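Local coordinates for protein AtxE2 (Asticcacaulis excentricus, PDB 5TXE) that hydrolyses the isopeptide bond of the lasso peptides astexin-2 and astexin-3, opening these threaded substrates into linear peptides, at residues 401-406 and 511-516; 502-507 and 540-545. The protein carries 1 engineered substitution. All blocks are in the same frame, centred on the assembly; numbering follows the deposited sequence.

Contact 1 of 2, residues 401-406 and 511-516; sequences KVERLT and DRRGVI
The guanidinium of R513 presents its outer edge, the one carrying NH1 and NH2, to the carboxylate of E403, whose CD lies in the guanidinium plane, while the methyl CD2 of L405 comes up to NH1 obliquely, at 3.5 Å. The two flat groups are not quite coplanar, their planes being turned 32° apart. The grip is end-on but lopsided: both terminal nitrogens converge on OE2. NH2 of R513 donates to OE2 of E403 over 2.8 Å, on the syn side, and NH1 reaches the same OE2 over 3.0 Å from above the carboxylate plane, on the same face of it. Neither bond is straight, the N-H...O angles being 151° and 138°. NH2 of R513 also gives OE1 of E403 a weak bond, 3.1 Å long.

The charged chains run at each other from opposite directions and span the 13.3 Å between CA of E403 and CA of R513. E403 is extended beyond CG, whereas R513 bends at chi3, swinging its head group aside from the line of the chain to meet the carboxylate. The helix 494-512 ends in a Schellman motif at G514, which has positive phi; one of the two bonds back into the last turn runs from N of G514 to O of D511, at 2.9 Å. Strand 401-408 is the outermost strand on its side of the central sheet, paired with 414-421, and L405 also packs on L419 and L465 beneath.

Chemically, the contact is a bridge between opposite charges at a partly exposed periphery, with one apolar neighbour. Two donors on OE2 probably draw negative charge to that oxygen and favour the ionised glutamate, tying the edge strand to the helix end.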
ATOM      1  N   LYS A 401     -12.229   6.594 -20.072  1.00 44.10           N
ATOM      2  CA  LYS A 401     -12.097   5.321 -20.743  1.00 46.94           C
ATOM      3  C   LYS A 401     -10.757   4.707 -20.280  1.00 41.45           C
ATOM      4  O   LYS A 401      -9.744   5.397 -20.259  1.00 38.96           O
ATOM      5  CB  LYS A 401     -12.144   5.569 -22.263  1.00 53.19           C
ATOM      6  CG  LYS A 401     -11.995   4.321 -23.144  1.00 70.20           C
ATOM      7  CD  LYS A 401     -11.746   4.663 -24.638  1.00 79.21           C
ATOM      8  CE  LYS A 401     -10.707   3.764 -25.335  1.00 81.30           C
ATOM      9  NZ  LYS A 401     -11.241   2.428 -25.711  1.00 79.23           N
ATOM     10  N   VAL A 402     -10.759   3.421 -19.925  1.00 36.39           N
ATOM     11  CA  VAL A 402      -9.567   2.692 -19.536  1.00 37.00           C
ATOM     12  C   VAL A 402      -9.218   1.559 -20.504  1.00 40.46           C
ATOM     13  O   VAL A 402     -10.074   0.791 -20.896  1.00 42.12           O
ATOM     14  CB  VAL A 402      -9.765   2.042 -18.163  1.00 36.59           C
ATOM     15  CG1 VAL A 402      -8.442   1.467 -17.664  1.00 38.90           C
ATOM     16  CG2 VAL A 402     -10.250   3.080 -17.197  1.00 38.22           C
ATOM     17  N   GLU A 403      -7.948   1.396 -20.811  1.00 37.50           N
ATOM     18  CA  GLU A 403      -7.528   0.340 -21.673  1.00 41.23           C
ATOM     19  C   GLU A 403      -6.215  -0.229 -21.128  1.00 38.68           C
ATOM     20  O   GLU A 403      -5.273   0.509 -20.890  1.00 38.39           O
ATOM     21  CB  GLU A 403      -7.356   0.938 -23.067  1.00 44.70           C
ATOM     22  CG  GLU A 403      -6.256   0.304 -23.864  1.00 54.60           C
ATOM     23  CD  GLU A 403      -6.043   0.940 -25.249  1.00 60.94           C
ATOM     24  OE1 GLU A 403      -6.655   2.032 -25.570  1.00 59.53           O
ATOM     25  OE2 GLU A 403      -5.216   0.322 -25.991  1.00 54.11           O
ATOM     26  N   ARG A 404      -6.132  -1.533 -20.934  1.00 33.63           N
ATOM     27  CA  ARG A 404      -4.901  -2.131 -20.453  1.00 36.48           C
ATOM     28  C   ARG A 404      -3.889  -2.326 -21.556  1.00 38.46           C
ATOM     29  O   ARG A 404      -4.218  -2.930 -22.550  1.00 43.83           O
ATOM     30  CB  ARG A 404      -5.167  -3.471 -19.846  1.00 38.49           C
ATOM     31  CG  ARG A 404      -3.912  -4.091 -19.248  1.00 39.24           C
ATOM     32  CD  ARG A 404      -4.259  -4.942 -18.043  1.00 38.20           C
ATOM     33  NE  ARG A 404      -4.623  -4.144 -16.871  1.00 35.52           N
ATOM     34  CZ  ARG A 404      -4.822  -4.643 -15.655  1.00 37.02           C
ATOM     35  NH1 ARG A 404      -4.683  -5.954 -15.411  1.00 37.96           N
ATOM     36  NH2 ARG A 404      -5.131  -3.831 -14.669  1.00 33.59           N
ATOM     37  N   LEU A 405      -2.674  -1.803 -21.359  1.00 38.50           N
ATOM     38  CA  LEU A 405      -1.573  -1.850 -22.306  1.00 39.38           C
ATOM     39  C   LEU A 405      -0.665  -2.995 -21.925  1.00 38.07           C
ATOM     40  O   LEU A 405      -0.451  -3.254 -20.728  1.00 34.89           O
ATOM     41  CB  LEU A 405      -0.690  -0.576 -22.260  1.00 40.73           C
ATOM     42  CG  LEU A 405      -1.321   0.779 -22.490  1.00 41.61           C
ATOM     43  CD1 LEU A 405      -0.314   1.872 -22.149  1.00 44.31           C
ATOM     44  CD2 LEU A 405      -1.768   0.919 -23.920  1.00 44.56           C
ATOM     45  N   THR A 406      -0.055  -3.598 -22.950  1.00 37.16           N
ATOM     46  CA  THR A 406       0.901  -4.642 -22.764  1.00 37.48           C
ATOM     47  C   THR A 406       2.012  -4.546 -23.752  1.00 37.70           C
ATOM     48  O   THR A 406       1.828  -4.211 -24.930  1.00 42.58           O
ATOM     49  CB  THR A 406       0.261  -6.032 -22.940  1.00 40.54           C
ATOM     50  OG1 THR A 406      -0.335  -6.096 -24.220  1.00 40.37           O
ATOM     51  CG2 THR A 406      -0.811  -6.335 -21.855  1.00 38.21           C
ATOM     52  N   ASP A 511       3.080   7.317 -28.246  1.00 35.35           N
ATOM     53  CA  ASP A 511       3.487   8.269 -29.291  1.00 43.92           C
ATOM     54  C   ASP A 511       3.199   7.740 -30.725  1.00 49.85           C
ATOM     55  O   ASP A 511       2.576   8.407 -31.506  1.00 47.92           O
ATOM     56  CB  ASP A 511       4.966   8.586 -29.150  1.00 41.85           C
ATOM     57  CG  ASP A 511       5.445   9.679 -30.113  1.00 48.00           C
ATOM     58  OD1 ASP A 511       4.636  10.327 -30.796  1.00 46.77           O
ATOM     59  OD2 ASP A 511       6.676   9.891 -30.181  1.00 50.69           O
ATOM     60  N   ARG A 512       3.593   6.513 -31.010  1.00 52.25           N
ATOM     61  CA  ARG A 512       3.302   5.873 -32.299  1.00 55.72           C
ATOM     62  C   ARG A 512       1.815   5.761 -32.536  1.00 53.35           C
ATOM     63  O   ARG A 512       1.379   5.934 -33.643  1.00 57.23           O
ATOM     64  CB  ARG A 512       3.939   4.476 -32.372  1.00 60.96           C
ATOM     65  CG  ARG A 512       5.445   4.561 -32.530  1.00 73.85           C
ATOM     66  CD  ARG A 512       6.143   3.193 -32.650  1.00 89.90           C
ATOM     67  NE  ARG A 512       7.364   3.115 -31.818  1.00 98.36           N
ATOM     68  CZ  ARG A 512       8.479   3.842 -32.027  1.00 96.01           C
ATOM     69  NH1 ARG A 512       8.527   4.728 -33.029  1.00 95.34           N
ATOM     70  NH2 ARG A 512       9.549   3.702 -31.232  1.00 81.83           N
ATOM     71  N   ARG A 513       1.018   5.482 -31.510  1.00 52.16           N
ATOM     72  CA  ARG A 513      -0.417   5.436 -31.686  1.00 47.73           C
ATOM     73  C   ARG A 513      -1.035   6.833 -31.910  1.00 53.48           C
ATOM     74  O   ARG A 513      -2.221   6.929 -32.178  1.00 53.47           O
ATOM     75  CB  ARG A 513      -1.099   4.724 -30.512  1.00 49.47           C
ATOM     76  CG  ARG A 513      -0.764   3.226 -30.522  1.00 52.78           C
ATOM     77  CD  ARG A 513      -1.085   2.513 -29.226  1.00 49.61           C
ATOM     78  NE  ARG A 513      -2.467   2.760 -28.841  1.00 53.62           N
ATOM     79  CZ  ARG A 513      -3.139   2.051 -27.940  1.00 60.05           C
ATOM     80  NH1 ARG A 513      -2.588   0.998 -27.322  1.00 63.50           N
ATOM     81  NH2 ARG A 513      -4.385   2.407 -27.648  1.00 59.00           N
ATOM     82  N   GLY A 514      -0.260   7.904 -31.835  1.00 50.20           N
ATOM     83  CA  GLY A 514      -0.839   9.219 -32.011  1.00 51.57           C
ATOM     84  C   GLY A 514      -1.700   9.649 -30.836  1.00 50.60           C
ATOM     85  O   GLY A 514      -2.506  10.564 -30.959  1.00 51.95           O
ATOM     86  N   VAL A 515      -1.540   9.011 -29.682  1.00 47.18           N
ATOM     87  CA  VAL A 515      -2.341   9.374 -28.503  1.00 47.33           C
ATOM     88  C   VAL A 515      -1.749  10.561 -27.685  1.00 39.73           C
ATOM     89  O   VAL A 515      -2.474  11.352 -27.080  1.00 40.52           O
ATOM     90  CB  VAL A 515      -2.514   8.152 -27.594  1.00 49.64           C
ATOM     91  CG1 VAL A 515      -3.243   8.521 -26.318  1.00 47.97           C
ATOM     92  CG2 VAL A 515      -3.238   7.071 -28.351  1.00 54.93           C
ATOM     93  N   ILE A 516      -0.440  10.715 -27.684  1.00 41.60           N
ATOM     94  CA  ILE A 516       0.194  11.723 -26.810  1.00 37.79           C
ATOM     95  C   ILE A 516       1.211  12.549 -27.533  1.00 39.10           C
ATOM     96  O   ILE A 516       1.757  12.141 -28.560  1.00 40.37           O
ATOM     97  CB  ILE A 516       0.940  11.071 -25.644  1.00 35.38           C
ATOM     98  CG1 ILE A 516       1.991  10.091 -26.155  1.00 36.65           C
ATOM     99  CG2 ILE A 516      -0.004  10.285 -24.765  1.00 34.61           C
ATOM    100  CD1 ILE A 516       3.354  10.255 -25.555  1.00 39.34           C
TER

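Contact 2 of 2, residues 502-507 and 540-545; sequences TLEDLI and SHRFAA
R542 lays one face of its guanidinium over the aliphatic stem of E504, with CG of the glutamate 3.8 Å above the plane and over its centre. The two side chains cross at about a right angle, yet their flat ends are stacked, carboxylate and guanidinium lying 15° from parallel. Stacking keeps the N-H groups from pointing at the acid: OE1 of E504 and NH2 of R542 form a long ion pair of 3.9 Å, held by charge alone. The arginine's stronger polar partner is D508, one turn further along the helix, which takes NH1. A bend at chi2 (-78°) folds R542 over the glutamate, and the other carboxylate oxygen, OE2 of E504, rests 3.6 Å from CB of S540.

S540 fixes the loop from within: its OG accepts from the backbone N of R542 at 3.1 Å, nearly straight, making an ST turn, and also bonds to O of G536 in the preceding helix. On the side toward the sheet, CD1 of I507 meets CE1 of F543 obliquely at 4.0 Å, while CB of R542 covers one face of the phenyl ring. An alanine in place of E504, keeping CB but losing the carboxylate, would probably uncover much of the guanidinium face and leave R542 held mainly by D508.

I507 and F543 both reach V521 and I435 of the central sheet. Helix 494-512 thus packs beside the loop that leads from helix 528-539 into strand 545-548, a helix-to-strand connection of the parallel part of the alpha/beta-hydrolase fold found in the prolyl oligopeptidase family.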
ATOM      1  N   THR A 502      11.591   1.182 -19.457  1.00 30.12           N
ATOM      2  CA  THR A 502      10.202   0.720 -19.634  1.00 30.52           C
ATOM      3  C   THR A 502       9.256   1.870 -19.788  1.00 30.63           C
ATOM      4  O   THR A 502       8.366   1.828 -20.605  1.00 29.93           O
ATOM      5  CB  THR A 502       9.738  -0.165 -18.469  1.00 29.86           C
ATOM      6  OG1 THR A 502      10.631  -1.256 -18.328  1.00 29.61           O
ATOM      7  CG2 THR A 502       8.339  -0.706 -18.684  1.00 32.05           C
ATOM      8  N   LEU A 503       9.447   2.925 -19.018  1.00 31.48           N
ATOM      9  CA  LEU A 503       8.603   4.102 -19.203  1.00 30.83           C
ATOM     10  C   LEU A 503       8.784   4.723 -20.590  1.00 28.24           C
ATOM     11  O   LEU A 503       7.815   5.157 -21.201  1.00 28.34           O
ATOM     12  CB  LEU A 503       8.917   5.168 -18.150  1.00 32.59           C
ATOM     13  CG  LEU A 503       8.424   4.841 -16.746  1.00 33.70           C
ATOM     14  CD1 LEU A 503       8.972   5.847 -15.793  1.00 33.45           C
ATOM     15  CD2 LEU A 503       6.898   4.828 -16.691  1.00 34.73           C
ATOM     16  N   GLU A 504      10.025   4.807 -21.038  1.00 28.63           N
ATOM     17  CA  GLU A 504      10.332   5.299 -22.367  1.00 32.55           C
ATOM     18  C   GLU A 504       9.682   4.394 -23.456  1.00 30.86           C
ATOM     19  O   GLU A 504       9.108   4.913 -24.395  1.00 33.25           O
ATOM     20  CB  GLU A 504      11.824   5.452 -22.564  1.00 32.53           C
ATOM     21  CG  GLU A 504      12.435   6.588 -21.724  1.00 36.36           C
ATOM     22  CD  GLU A 504      13.965   6.636 -21.763  1.00 40.59           C
ATOM     23  OE1 GLU A 504      14.598   5.698 -22.326  1.00 46.72           O
ATOM     24  OE2 GLU A 504      14.556   7.624 -21.251  1.00 48.30           O
ATOM     25  N   ASP A 505       9.656   3.082 -23.261  1.00 31.23           N
ATOM     26  CA  ASP A 505       8.941   2.175 -24.187  1.00 35.26           C
ATOM     27  C   ASP A 505       7.457   2.481 -24.214  1.00 32.29           C
ATOM     28  O   ASP A 505       6.865   2.588 -25.278  1.00 29.97           O
ATOM     29  CB  ASP A 505       9.146   0.705 -23.796  1.00 36.45           C
ATOM     30  CG  ASP A 505      10.611   0.271 -23.885  1.00 42.61           C
ATOM     31  OD1 ASP A 505      11.357   0.887 -24.662  1.00 46.72           O
ATOM     32  OD2 ASP A 505      11.041  -0.683 -23.182  1.00 52.14           O
ATOM     33  N   LEU A 506       6.847   2.668 -23.046  1.00 30.24           N
ATOM     34  CA  LEU A 506       5.428   2.961 -23.016  1.00 31.92           C
ATOM     35  C   LEU A 506       5.113   4.286 -23.679  1.00 32.81           C
ATOM     36  O   LEU A 506       4.089   4.426 -24.359  1.00 32.88           O
ATOM     37  CB  LEU A 506       4.857   2.941 -21.602  1.00 32.30           C
ATOM     38  CG  LEU A 506       4.888   1.572 -20.989  1.00 34.80           C
ATOM     39  CD1 LEU A 506       4.796   1.625 -19.453  1.00 36.20           C
ATOM     40  CD2 LEU A 506       3.725   0.766 -21.575  1.00 34.75           C
ATOM     41  N   ILE A 507       5.950   5.266 -23.422  1.00 30.81           N
ATOM     42  CA  ILE A 507       5.716   6.575 -23.984  1.00 32.94           C
ATOM     43  C   ILE A 507       5.830   6.453 -25.505  1.00 35.61           C
ATOM     44  O   ILE A 507       5.002   6.998 -26.230  1.00 35.23           O
ATOM     45  CB  ILE A 507       6.742   7.605 -23.445  1.00 29.78           C
ATOM     46  CG1 ILE A 507       6.472   7.893 -21.950  1.00 31.72           C
ATOM     47  CG2 ILE A 507       6.681   8.897 -24.201  1.00 30.02           C
ATOM     48  CD1 ILE A 507       7.575   8.702 -21.317  1.00 33.32           C
ATOM     49  N   SER A 540      17.399  11.396 -18.262  1.00 29.37           N
ATOM     50  CA  SER A 540      16.694  11.573 -19.498  1.00 26.92           C
ATOM     51  C   SER A 540      16.224  13.007 -19.606  1.00 29.28           C
ATOM     52  O   SER A 540      16.209  13.755 -18.643  1.00 28.97           O
ATOM     53  CB  SER A 540      15.512  10.642 -19.543  1.00 29.72           C
ATOM     54  OG  SER A 540      14.322  11.253 -19.111  1.00 31.15           O
ATOM     55  N   HIS A 541      15.839  13.406 -20.794  1.00 28.30           N
ATOM     56  CA  HIS A 541      15.145  14.662 -21.038  1.00 25.92           C
ATOM     57  C   HIS A 541      13.803  14.388 -21.630  1.00 25.16           C
ATOM     58  O   HIS A 541      13.260  15.150 -22.406  1.00 27.26           O
ATOM     59  CB  HIS A 541      15.987  15.530 -21.984  1.00 28.36           C
ATOM     60  CG  HIS A 541      17.251  16.032 -21.371  1.00 27.12           C
ATOM     61  ND1 HIS A 541      18.420  15.292 -21.356  1.00 32.73           N
ATOM     62  CD2 HIS A 541      17.550  17.215 -20.783  1.00 30.13           C
ATOM     63  CE1 HIS A 541      19.374  15.987 -20.758  1.00 30.34           C
ATOM     64  NE2 HIS A 541      18.868  17.153 -20.391  1.00 29.88           N
ATOM     65  N   ARG A 542      13.204  13.289 -21.229  1.00 28.32           N
ATOM     66  CA  ARG A 542      11.876  12.947 -21.724  1.00 29.03           C
ATOM     67  C   ARG A 542      10.738  13.571 -20.978  1.00 28.83           C
ATOM     68  O   ARG A 542       9.603  13.433 -21.428  1.00 27.48           O
ATOM     69  CB  ARG A 542      11.713  11.462 -21.635  1.00 32.32           C
ATOM     70  CG  ARG A 542      12.781  10.739 -22.421  1.00 39.10           C
ATOM     71  CD  ARG A 542      12.505  10.742 -23.905  1.00 45.15           C
ATOM     72  NE  ARG A 542      13.146   9.544 -24.440  1.00 55.56           N
ATOM     73  CZ  ARG A 542      12.500   8.586 -25.078  1.00 52.35           C
ATOM     74  NH1 ARG A 542      11.195   8.696 -25.350  1.00 54.23           N
ATOM     75  NH2 ARG A 542      13.169   7.519 -25.460  1.00 64.77           N
ATOM     76  N   PHE A 543      11.000  14.239 -19.831  1.00 25.84           N
ATOM     77  CA  PHE A 543       9.888  14.758 -19.004  1.00 26.09           C
ATOM     78  C   PHE A 543       9.802  16.257 -18.976  1.00 25.21           C
ATOM     79  O   PHE A 543      10.754  16.916 -18.702  1.00 27.99           O
ATOM     80  CB  PHE A 543      10.031  14.156 -17.612  1.00 25.88           C
ATOM     81  CG  PHE A 543      10.051  12.665 -17.655  1.00 25.27           C
ATOM     82  CD1 PHE A 543       8.901  11.974 -17.965  1.00 27.55           C
ATOM     83  CD2 PHE A 543      11.177  11.976 -17.427  1.00 26.00           C
ATOM     84  CE1 PHE A 543       8.897  10.618 -18.022  1.00 25.18           C
ATOM     85  CE2 PHE A 543      11.184  10.610 -17.496  1.00 24.60           C
ATOM     86  CZ  PHE A 543      10.036   9.942 -17.785  1.00 24.49           C
ATOM     87  N   ALA A 544       8.644  16.819 -19.251  1.00 27.43           N
ATOM     88  CA  ALA A 544       8.528  18.249 -19.264  1.00 26.01           C
ATOM     89  C   ALA A 544       8.076  18.855 -17.906  1.00 27.60           C
ATOM     90  O   ALA A 544       8.062  20.096 -17.754  1.00 24.93           O
ATOM     91  CB  ALA A 544       7.548  18.651 -20.324  1.00 24.34           C
ATOM     92  N   ALA A 545       7.628  18.012 -16.981  1.00 26.13           N
ATOM     93  CA  ALA A 545       7.219  18.459 -15.613  1.00 25.02           C
ATOM     94  C   ALA A 545       7.121  17.265 -14.690  1.00 24.93           C
ATOM     95  O   ALA A 545       6.922  16.126 -15.172  1.00 25.39           O
ATOM     96  CB  ALA A 545       5.921  19.216 -15.662  1.00 24.16           C
TER

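In the fold
Helix 494-512 is common to both contacts: contact 2 uses its middle, contact 1 the turn where it ends, and their centres lie 14 Å apart. They also touch directly, CD1 of I516 lying 3.7 Å from O of I507, and CD1 of L405 lying 4.2 Å from CD2 of L506. Together they illustrate how one helix of an alpha/beta-hydrolase can be joined to parts far apart across the sheet, here the outermost strand 401-408 and the approach to strand 545-548. Both sit away from the annotated sites, including the nucleophile position, now the engineered A527, and the probable charge-relay residues E610 and H638; they are packing of the hydrolase scaffold.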